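Amide synthase (PDB 1L5A) probably forms an amide bond in vibriobactin biosynthesis, acting as a stand-alone condensation enzyme of a nonribosomal peptide synthetase system. Local coordinates at residues H43-E48 and E138-Q143; P7-H12 and A54-Q59; E61-P66 and L100-I105. One frame throughout, in Å; residues are numbered along the deposited sequence.

Interaction 1 (H43-E48 and E138-Q143); sequences HLTVSE and EQRLSQ
Arg140 meets Thr45 and Glu48 where two helices of the condensation-domain fold pack together. Helix 35-47 supplies Thr45, and helix 131-150 supplies Arg140 and Leu141. The Arg140 side chain runs from an apolar root to a charged tip. Its CB lies 3.7 Å from Thr45 CG2. The next carbon, CG, stands anti to the backbone N (chi1 -169°) and touches the same methyl. The chain then bends at chi2 (50°), which carries CD toward the carboxylate, 3.8 Å from Glu48 OE1. Beyond it the guanidinium grips Glu48 side-on in a two-bond salt bridge. NE donates to Glu48 OE1 at 2.8 Å, and NH2 donates to Glu48 OE2 at 2.7 Å. The two planes are twisted 51° apart, so this fork is not coplanar.

Glu48 has other donors as well: His144 NE2 binds OE2 and the backbone N of Phe158 binds OE1. With Thr155 O accepting from Arg140 NH2, the buried Arg140 guanidinium and its carboxylate partner sit in a polar network that probably steadies both groups. The Thr45 hydroxyl bonds back to Ala41 O in its own helix and also rests against Leu141. Leu141 also touches Leu27 of strand 22-30, which sets the helix pair against the five-stranded sheet. The remaining guanidinium nitrogen, Arg140 NH1, donates to Gln143 OE1 at 3.0 Å, close to the guanidinium plane but above the amide plane.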
loop_
_atom_site.group_PDB
_atom_site.type_symbol
_atom_site.label_atom_id
_atom_site.label_comp_id
_atom_site.label_asym_id
_atom_site.label_seq_id
_atom_site.Cartn_x
_atom_site.Cartn_y
_atom_site.Cartn_z
ATOM N N HIS A 43 -28.734 -22.930 -1.674
ATOM C CA HIS A 43 -29.383 -22.002 -0.738
ATOM C C HIS A 43 -28.329 -21.292 0.122
ATOM O O HIS A 43 -28.463 -20.107 0.450
ATOM C CB HIS A 43 -30.332 -22.762 0.181
ATOM C CG HIS A 43 -30.794 -21.963 1.358
ATOM N ND1 HIS A 43 -31.924 -21.174 1.326
ATOM C CD2 HIS A 43 -30.259 -21.803 2.592
ATOM C CE1 HIS A 43 -32.066 -20.564 2.490
ATOM N NE2 HIS A 43 -31.068 -20.927 3.275
ATOM N N LEU A 44 -27.299 -22.026 0.526
ATOM C CA LEU A 44 -26.238 -21.430 1.321
ATOM C C LEU A 44 -25.437 -20.435 0.471
ATOM O O LEU A 44 -25.224 -19.286 0.875
ATOM C CB LEU A 44 -25.299 -22.516 1.873
ATOM C CG LEU A 44 -25.840 -23.378 3.028
ATOM C CD1 LEU A 44 -24.781 -24.383 3.443
ATOM C CD2 LEU A 44 -26.213 -22.490 4.222
ATOM N N THR A 45 -25.005 -20.863 -0.711
ATOM C CA THR A 45 -24.224 -19.977 -1.552
ATOM C C THR A 45 -24.897 -18.631 -1.799
ATOM O O THR A 45 -24.274 -17.576 -1.621
ATOM C CB THR A 45 -23.938 -20.602 -2.898
ATOM O OG1 THR A 45 -23.209 -21.811 -2.703
ATOM C CG2 THR A 45 -23.115 -19.647 -3.737
ATOM N N VAL A 46 -26.163 -18.682 -2.211
ATOM C CA VAL A 46 -26.947 -17.492 -2.506
ATOM C C VAL A 46 -27.120 -16.561 -1.296
ATOM O O VAL A 46 -27.186 -15.339 -1.446
ATOM C CB VAL A 46 -28.329 -17.911 -3.107
ATOM C CG1 VAL A 46 -29.299 -16.800 -3.019
ATOM C CG2 VAL A 46 -28.165 -18.291 -4.575
ATOM N N SER A 47 -27.180 -17.116 -0.097
ATOM C CA SER A 47 -27.330 -16.283 1.103
ATOM C C SER A 47 -26.138 -15.401 1.323
ATOM O O SER A 47 -26.264 -14.292 1.824
ATOM C CB SER A 47 -27.508 -17.132 2.345
ATOM O OG SER A 47 -28.770 -17.766 2.275
ATOM N N GLU A 48 -24.974 -15.900 0.940
ATOM C CA GLU A 48 -23.737 -15.160 1.108
ATOM C C GLU A 48 -23.541 -13.995 0.137
ATOM O O GLU A 48 -22.654 -13.167 0.354
ATOM C CB GLU A 48 -22.551 -16.117 0.995
ATOM C CG GLU A 48 -22.510 -17.224 2.060
ATOM C CD GLU A 48 -21.300 -18.121 1.903
ATOM O OE1 GLU A 48 -20.343 -17.707 1.211
ATOM O OE2 GLU A 48 -21.294 -19.228 2.476
ATOM N N GLU A 138 -20.114 -20.090 -8.659
ATOM C CA GLU A 138 -20.047 -21.507 -8.985
ATOM C C GLU A 138 -19.115 -22.264 -8.079
ATOM O O GLU A 138 -19.449 -23.342 -7.603
ATOM C CB GLU A 138 -19.656 -21.692 -10.465
ATOM C CG GLU A 138 -20.672 -21.009 -11.403
ATOM C CD GLU A 138 -20.267 -21.021 -12.858
ATOM O OE1 GLU A 138 -19.045 -20.983 -13.134
ATOM O OE2 GLU A 138 -21.176 -21.044 -13.727
ATOM N N GLN A 139 -17.946 -21.695 -7.829
ATOM C CA GLN A 139 -16.978 -22.339 -6.964
ATOM C C GLN A 139 -17.526 -22.447 -5.534
ATOM O O GLN A 139 -17.349 -23.466 -4.854
ATOM C CB GLN A 139 -15.656 -21.562 -6.997
ATOM C CG GLN A 139 -14.935 -21.586 -8.360
ATOM C CD GLN A 139 -14.708 -23.006 -8.882
ATOM O OE1 GLN A 139 -14.137 -23.850 -8.188
ATOM N NE2 GLN A 139 -15.165 -23.274 -10.106
ATOM N N ARG A 140 -18.213 -21.406 -5.084
ATOM C CA ARG A 140 -18.792 -21.425 -3.755
ATOM C C ARG A 140 -19.848 -22.553 -3.699
ATOM O O ARG A 140 -19.902 -23.329 -2.743
ATOM C CB ARG A 140 -19.426 -20.067 -3.456
ATOM C CG ARG A 140 -19.823 -19.873 -2.004
ATOM C CD ARG A 140 -18.684 -20.226 -1.074
ATOM N NE ARG A 140 -19.056 -20.025 0.320
ATOM C CZ ARG A 140 -18.434 -20.575 1.361
ATOM N NH1 ARG A 140 -17.395 -21.369 1.182
ATOM N NH2 ARG A 140 -18.871 -20.340 2.585
ATOM N N LEU A 141 -20.670 -22.668 -4.734
ATOM C CA LEU A 141 -21.681 -23.714 -4.739
ATOM C C LEU A 141 -20.967 -25.044 -4.569
ATOM O O LEU A 141 -21.385 -25.904 -3.791
ATOM C CB LEU A 141 -22.458 -23.698 -6.046
ATOM C CG LEU A 141 -23.345 -24.909 -6.277
ATOM C CD1 LEU A 141 -24.515 -24.901 -5.283
ATOM C CD2 LEU A 141 -23.850 -24.869 -7.729
ATOM N N SER A 142 -19.884 -25.199 -5.313
ATOM C CA SER A 142 -19.072 -26.393 -5.240
ATOM C C SER A 142 -18.600 -26.614 -3.791
ATOM O O SER A 142 -18.780 -27.689 -3.220
ATOM C CB SER A 142 -17.851 -26.220 -6.137
ATOM O OG SER A 142 -17.051 -27.380 -6.135
ATOM N N GLN A 143 -17.995 -25.583 -3.204
ATOM C CA GLN A 143 -17.483 -25.676 -1.851
ATOM C C GLN A 143 -18.522 -26.117 -0.837
ATOM O O GLN A 143 -18.283 -27.044 -0.054
ATOM C CB GLN A 143 -16.874 -24.346 -1.420
ATOM C CG GLN A 143 -15.760 -23.907 -2.317
ATOM C CD GLN A 143 -15.155 -22.567 -1.916
ATOM O OE1 GLN A 143 -15.839 -21.681 -1.391
ATOM N NE2 GLN A 143 -13.863 -22.410 -2.185
#

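Interaction 2 (P7-H12 and A54-Q59); sequences PFWQRH and ARFSAQ
This is an apolar contact in which Trp9 of helix 6-14 brings the outer carbons of its six-membered ring to Phe56 and the turn that follows it. It joins the N-terminal helix to the small antiparallel hairpin of strands 54-56 and 62-64. The far end of the indole does the touching. Trp9 CZ3 lies 3.7 Å from Phe56 CB and also reaches the start of the phenyl ring. The rings of Trp9 and Phe56 meet at a slant, with centroids 5.6 Å apart and planes 32° apart. The side chains run antiparallel past one another. With chi1 at 169°, the indole extends from the helix away from its own backbone N and toward the hairpin.

Past Phe56 the indole meets backbone. Trp9 CH2 is 3.4 Å from Ser57 O, which approaches obliquely. Trp9 CZ2 is 3.9 Å from Ala58 O, which lies at the ring edge, in the plane. Ser57 makes an ST turn: its OG accepts from Gln59 N at 2.9 Å. Glu61 N bonds to the same oxygen. Ile101 also packs on the indole, and Leu62 on Phe56.

The chemistry is therefore mainly dispersion between the indole and the Phe56 side chain. Ala58 O faces the ring edge, but at that distance any electrostatic attraction is at most weak. The contact between the segments rests on van der Waals packing.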
loop_
_atom_site.group_PDB
_atom_site.type_symbol
_atom_site.label_atom_id
_atom_site.label_comp_id
_atom_site.label_asym_id
_atom_site.label_seq_id
_atom_site.Cartn_x
_atom_site.Cartn_y
_atom_site.Cartn_z
ATOM N N PRO A 7 -24.168 2.846 -16.427
ATOM C CA PRO A 7 -24.490 2.559 -17.824
ATOM C C PRO A 7 -25.485 1.427 -18.033
ATOM O O PRO A 7 -26.303 1.496 -18.948
ATOM C CB PRO A 7 -23.117 2.319 -18.477
ATOM C CG PRO A 7 -22.231 1.950 -17.340
ATOM C CD PRO A 7 -22.719 2.769 -16.178
ATOM N N PHE A 8 -25.443 0.394 -17.190
ATOM C CA PHE A 8 -26.401 -0.702 -17.344
ATOM C C PHE A 8 -27.796 -0.192 -17.020
ATOM O O PHE A 8 -28.774 -0.510 -17.695
ATOM C CB PHE A 8 -26.060 -1.893 -16.431
ATOM C CG PHE A 8 -24.828 -2.634 -16.852
ATOM C CD1 PHE A 8 -23.628 -2.449 -16.186
ATOM C CD2 PHE A 8 -24.851 -3.467 -17.961
ATOM C CE1 PHE A 8 -22.457 -3.083 -16.620
ATOM C CE2 PHE A 8 -23.684 -4.105 -18.407
ATOM C CZ PHE A 8 -22.483 -3.911 -17.732
ATOM N N TRP A 9 -27.869 0.615 -15.982
ATOM C CA TRP A 9 -29.126 1.166 -15.541
ATOM C C TRP A 9 -29.753 2.020 -16.637
ATOM O O TRP A 9 -30.961 1.951 -16.875
ATOM C CB TRP A 9 -28.898 1.991 -14.276
ATOM C CG TRP A 9 -30.072 2.806 -13.898
ATOM C CD1 TRP A 9 -30.205 4.155 -14.028
ATOM C CD2 TRP A 9 -31.312 2.326 -13.362
ATOM N NE1 TRP A 9 -31.453 4.547 -13.605
ATOM C CE2 TRP A 9 -32.151 3.444 -13.190
ATOM C CE3 TRP A 9 -31.793 1.062 -13.018
ATOM C CZ2 TRP A 9 -33.440 3.336 -12.685
ATOM C CZ3 TRP A 9 -33.071 0.952 -12.521
ATOM C CH2 TRP A 9 -33.884 2.084 -12.355
ATOM N N GLN A 10 -28.931 2.832 -17.301
ATOM C CA GLN A 10 -29.427 3.686 -18.363
ATOM C C GLN A 10 -29.890 2.854 -19.559
ATOM O O GLN A 10 -30.999 3.064 -20.066
ATOM C CB GLN A 10 -28.355 4.698 -18.755
ATOM C CG GLN A 10 -28.347 5.897 -17.833
ATOM C CD GLN A 10 -26.947 6.353 -17.466
ATOM O OE1 GLN A 10 -26.771 7.086 -16.484
ATOM N NE2 GLN A 10 -25.937 5.927 -18.249
ATOM N N ARG A 11 -29.071 1.899 -19.999
ATOM C CA ARG A 11 -29.480 1.044 -21.114
ATOM C C ARG A 11 -30.892 0.491 -20.836
ATOM O O ARG A 11 -31.730 0.393 -21.737
ATOM C CB ARG A 11 -28.494 -0.113 -21.298
ATOM C CG ARG A 11 -27.300 0.215 -22.174
ATOM C CD ARG A 11 -26.073 -0.648 -21.869
ATOM N NE ARG A 11 -26.181 -2.038 -22.307
ATOM C CZ ARG A 11 -25.992 -2.453 -23.555
ATOM N NH1 ARG A 11 -25.688 -1.589 -24.508
ATOM N NH2 ARG A 11 -26.091 -3.740 -23.849
ATOM N N HIS A 12 -31.159 0.155 -19.580
ATOM C CA HIS A 12 -32.456 -0.376 -19.208
ATOM C C HIS A 12 -33.568 0.655 -19.337
ATOM O O HIS A 12 -34.700 0.327 -19.692
ATOM C CB HIS A 12 -32.421 -0.876 -17.772
ATOM C CG HIS A 12 -33.740 -1.374 -17.280
ATOM N ND1 HIS A 12 -34.214 -2.634 -17.573
ATOM C CD2 HIS A 12 -34.696 -0.773 -16.533
ATOM C CE1 HIS A 12 -35.405 -2.791 -17.022
ATOM N NE2 HIS A 12 -35.720 -1.677 -16.385
ATOM N N ALA A 54 -30.226 -6.985 -4.121
ATOM C CA ALA A 54 -30.363 -5.623 -4.583
ATOM C C ALA A 54 -31.654 -5.420 -5.366
ATOM O O ALA A 54 -32.136 -6.327 -6.040
ATOM C CB ALA A 54 -29.185 -5.261 -5.465
ATOM N N ARG A 55 -32.199 -4.212 -5.259
ATOM C CA ARG A 55 -33.404 -3.806 -5.968
ATOM C C ARG A 55 -33.284 -2.315 -6.268
ATOM O O ARG A 55 -32.610 -1.573 -5.537
ATOM C CB ARG A 55 -34.658 -4.096 -5.129
ATOM C CG ARG A 55 -34.887 -5.578 -4.969
ATOM C CD ARG A 55 -36.303 -5.916 -4.661
ATOM N NE ARG A 55 -36.511 -7.362 -4.659
ATOM C CZ ARG A 55 -37.686 -7.932 -4.420
ATOM N NH1 ARG A 55 -38.756 -7.170 -4.168
ATOM N NH2 ARG A 55 -37.790 -9.260 -4.405
ATOM N N PHE A 56 -33.917 -1.872 -7.354
ATOM C CA PHE A 56 -33.830 -0.465 -7.717
ATOM C C PHE A 56 -35.166 0.253 -7.737
ATOM O O PHE A 56 -36.181 -0.310 -8.154
ATOM C CB PHE A 56 -33.162 -0.325 -9.083
ATOM C CG PHE A 56 -31.777 -0.888 -9.137
ATOM C CD1 PHE A 56 -31.570 -2.227 -9.414
ATOM C CD2 PHE A 56 -30.677 -0.084 -8.864
ATOM C CE1 PHE A 56 -30.293 -2.758 -9.416
ATOM C CE2 PHE A 56 -29.395 -0.608 -8.867
ATOM C CZ PHE A 56 -29.201 -1.943 -9.142
ATOM N N SER A 57 -35.163 1.503 -7.279
ATOM C CA SER A 57 -36.376 2.322 -7.283
ATOM C C SER A 57 -36.534 2.853 -8.701
ATOM O O SER A 57 -35.633 2.702 -9.531
ATOM C CB SER A 57 -36.241 3.517 -6.343
ATOM O OG SER A 57 -35.554 4.575 -6.985
ATOM N N ALA A 58 -37.672 3.481 -8.973
ATOM C CA ALA A 58 -37.929 4.042 -10.295
ATOM C C ALA A 58 -36.916 5.149 -10.584
ATOM O O ALA A 58 -36.633 5.452 -11.743
ATOM C CB ALA A 58 -39.351 4.590 -10.360
ATOM N N GLN A 59 -36.368 5.726 -9.515
ATOM C CA GLN A 59 -35.388 6.800 -9.609
ATOM C C GLN A 59 -33.943 6.296 -9.556
ATOM O O GLN A 59 -33.014 7.079 -9.318
ATOM C CB GLN A 59 -35.592 7.800 -8.464
ATOM C CG GLN A 59 -36.972 8.424 -8.401
ATOM C CD GLN A 59 -38.070 7.413 -8.107
ATOM O OE1 GLN A 59 -38.078 6.780 -7.049
ATOM N NE2 GLN A 59 -39.008 7.261 -9.044
#

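Interaction 3 (E61-P66 and L100-I105); sequences ELYWHP and LIDAPI
The phenol ring of Tyr63 and the carboxylate of Asp102 are the flat groups that meet, with their planes 44° apart. Asp102 OD1 approaches the hydroxyl end of the ring, 3.6 Å from Tyr63 CE2. Two neighbouring rings of 61-66 are covered from within their own segment. Leu62 CD2 sits over one face of Trp64, toward its rim, and Pro66 CD lies likewise over one face of His65.

One hydrogen bond carries the contact. Tyr63 OH donates to Asp102 OD1 at 2.9 Å. OD1 accepts through its anti lone pair, on the side away from OD2. The Tyr63 hydroxyl OH also lies 3.5 Å from Asp102 CA. The two side chains meet nearly perpendicularly. Chi1 of 69° puts the Tyr63 ring over its own backbone, in a crowded position, and turns the hydroxyl to the loop. Asp102 is the third residue of a type II beta turn from Leu100 to Ala103, and its chi1 of -52° brings the carboxylate to the phenol. The bond lies at the surface.

In the fold, Tyr63 belongs to strand 62-64, which pairs with strand 54-56, and its side chain touches Arg55. The loop 100-105 lies between helix 82-94 and strand 107-114. Its Asp102 backbone bonds to Phe56 of strand 54-56, while Leu100 and Ile101 pack on Trp9 of helix 6-14.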
loop_
_atom_site.group_PDB
_atom_site.type_symbol
_atom_site.label_atom_id
_atom_site.label_comp_id
_atom_site.label_asym_id
_atom_site.label_seq_id
_atom_site.Cartn_x
_atom_site.Cartn_y
_atom_site.Cartn_z
ATOM N N GLU A 61 -32.568 4.417 -7.274
ATOM C CA GLU A 61 -32.028 4.273 -5.923
ATOM C C GLU A 61 -31.936 2.795 -5.579
ATOM O O GLU A 61 -32.935 2.072 -5.639
ATOM C CB GLU A 61 -32.906 4.961 -4.878
ATOM C CG GLU A 61 -32.659 4.405 -3.481
ATOM C CD GLU A 61 -33.079 5.346 -2.376
ATOM O OE1 GLU A 61 -32.413 6.392 -2.181
ATOM O OE2 GLU A 61 -34.079 5.036 -1.701
ATOM N N LEU A 62 -30.731 2.350 -5.236
ATOM C CA LEU A 62 -30.512 0.967 -4.885
ATOM C C LEU A 62 -30.856 0.814 -3.412
ATOM O O LEU A 62 -30.442 1.616 -2.573
ATOM C CB LEU A 62 -29.060 0.595 -5.151
ATOM C CG LEU A 62 -28.598 -0.843 -4.908
ATOM C CD1 LEU A 62 -27.268 -1.084 -5.611
ATOM C CD2 LEU A 62 -28.459 -1.096 -3.427
ATOM N N TYR A 63 -31.655 -0.200 -3.110
ATOM C CA TYR A 63 -32.062 -0.486 -1.738
ATOM C C TYR A 63 -32.045 -2.024 -1.581
ATOM O O TYR A 63 -32.000 -2.760 -2.593
ATOM C CB TYR A 63 -33.447 0.127 -1.467
ATOM C CG TYR A 63 -34.583 -0.533 -2.197
ATOM C CD1 TYR A 63 -35.288 -1.580 -1.616
ATOM C CD2 TYR A 63 -34.950 -0.121 -3.479
ATOM C CE1 TYR A 63 -36.348 -2.210 -2.296
ATOM C CE2 TYR A 63 -36.000 -0.742 -4.169
ATOM C CZ TYR A 63 -36.696 -1.789 -3.569
ATOM O OH TYR A 63 -37.725 -2.420 -4.234
ATOM N N TRP A 64 -32.088 -2.510 -0.337
ATOM C CA TRP A 64 -31.990 -3.949 -0.086
ATOM C C TRP A 64 -33.190 -4.776 0.386
ATOM O O TRP A 64 -33.802 -4.504 1.421
ATOM C CB TRP A 64 -30.842 -4.194 0.893
ATOM C CG TRP A 64 -29.656 -3.368 0.582
ATOM C CD1 TRP A 64 -29.430 -2.083 0.982
ATOM C CD2 TRP A 64 -28.562 -3.722 -0.276
ATOM N NE1 TRP A 64 -28.264 -1.615 0.422
ATOM C CE2 TRP A 64 -27.711 -2.599 -0.352
ATOM C CE3 TRP A 64 -28.221 -4.876 -0.987
ATOM C CZ2 TRP A 64 -26.533 -2.595 -1.116
ATOM C CZ3 TRP A 64 -27.049 -4.874 -1.751
ATOM C CH2 TRP A 64 -26.221 -3.734 -1.805
ATOM N N HIS A 65 -33.490 -5.821 -0.371
ATOM C CA HIS A 65 -34.554 -6.748 -0.016
ATOM C C HIS A 65 -34.009 -7.528 1.200
ATOM O O HIS A 65 -32.843 -7.927 1.231
ATOM C CB HIS A 65 -34.822 -7.692 -1.177
ATOM C CG HIS A 65 -36.142 -8.381 -1.095
ATOM N ND1 HIS A 65 -36.262 -9.754 -1.013
ATOM C CD2 HIS A 65 -37.405 -7.889 -1.108
ATOM C CE1 HIS A 65 -37.541 -10.080 -0.982
ATOM N NE2 HIS A 65 -38.255 -8.969 -1.038
ATOM N N PRO A 66 -34.846 -7.770 2.208
ATOM C CA PRO A 66 -34.352 -8.493 3.386
ATOM C C PRO A 66 -34.238 -10.012 3.287
ATOM O O PRO A 66 -33.637 -10.635 4.148
ATOM C CB PRO A 66 -35.333 -8.077 4.461
ATOM C CG PRO A 66 -36.621 -8.076 3.688
ATOM C CD PRO A 66 -36.258 -7.388 2.372
ATOM N N LEU A 100 -36.484 -3.918 -14.036
ATOM C CA LEU A 100 -35.479 -3.747 -13.005
ATOM C C LEU A 100 -36.043 -3.052 -11.794
ATOM O O LEU A 100 -35.541 -3.232 -10.688
ATOM C CB LEU A 100 -34.293 -2.932 -13.530
ATOM C CG LEU A 100 -33.138 -3.650 -14.224
ATOM C CD1 LEU A 100 -32.019 -2.660 -14.475
ATOM C CD2 LEU A 100 -32.634 -4.780 -13.360
ATOM N N ILE A 101 -37.078 -2.244 -11.997
ATOM C CA ILE A 101 -37.669 -1.516 -10.883
ATOM C C ILE A 101 -38.351 -2.459 -9.894
ATOM O O ILE A 101 -39.109 -3.344 -10.278
ATOM C CB ILE A 101 -38.721 -0.460 -11.353
ATOM C CG1 ILE A 101 -38.145 0.422 -12.459
ATOM C CG2 ILE A 101 -39.126 0.446 -10.172
ATOM C CD1 ILE A 101 -37.070 1.367 -11.991
ATOM N N ASP A 102 -38.046 -2.263 -8.620
ATOM C CA ASP A 102 -38.630 -3.041 -7.543
ATOM C C ASP A 102 -38.807 -4.545 -7.795
ATOM O O ASP A 102 -39.714 -5.158 -7.239
ATOM C CB ASP A 102 -39.973 -2.408 -7.178
ATOM C CG ASP A 102 -39.852 -0.914 -6.911
ATOM O OD1 ASP A 102 -39.123 -0.507 -5.972
ATOM O OD2 ASP A 102 -40.484 -0.137 -7.657
ATOM N N ALA A 103 -37.941 -5.148 -8.605
ATOM C CA ALA A 103 -38.056 -6.575 -8.883
ATOM C C ALA A 103 -36.793 -7.389 -8.524
ATOM O O ALA A 103 -35.708 -6.842 -8.333
ATOM C CB ALA A 103 -38.409 -6.778 -10.346
ATOM N N PRO A 104 -36.931 -8.714 -8.420
ATOM C CA PRO A 104 -35.763 -9.527 -8.082
ATOM C C PRO A 104 -34.822 -9.522 -9.270
ATOM O O PRO A 104 -35.256 -9.728 -10.400
ATOM C CB PRO A 104 -36.351 -10.927 -7.849
ATOM C CG PRO A 104 -37.847 -10.685 -7.649
ATOM C CD PRO A 104 -38.137 -9.544 -8.569
ATOM N N ILE A 105 -33.535 -9.325 -9.013
ATOM C CA ILE A 105 -32.555 -9.295 -10.084
ATOM C C ILE A 105 -32.054 -10.672 -10.471
ATOM O O ILE A 105 -31.484 -10.844 -11.541
ATOM C CB ILE A 105 -31.340 -8.420 -9.707
ATOM C CG1 ILE A 105 -31.810 -7.061 -9.192
ATOM C CG2 ILE A 105 -30.470 -8.183 -10.916
ATOM C CD1 ILE A 105 -32.568 -6.240 -10.186
#

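In the fold
All three contacts lie within the condensation domain. Interactions 2 and 3 are neighbours, with centres 9 Å apart. They share the hairpin of strands 54-56 and 62-64, and touch directly: Phe56 O is 2.7 Å from Asp102 N, a probable hydrogen bond. Interaction 1 is apart, its centre 26 Å from that of interaction 2 and 21 Å from that of interaction 3. Along the chain, interactions 1 and 2 cross, because 43-48 falls between 7-12 and 54-59, while both segments of interaction 3 lie between those of interaction 1. The hairpin is thus tied to helix 6-14 and loop 100-105, while helices 35-47 and 131-150 pack together elsewhere.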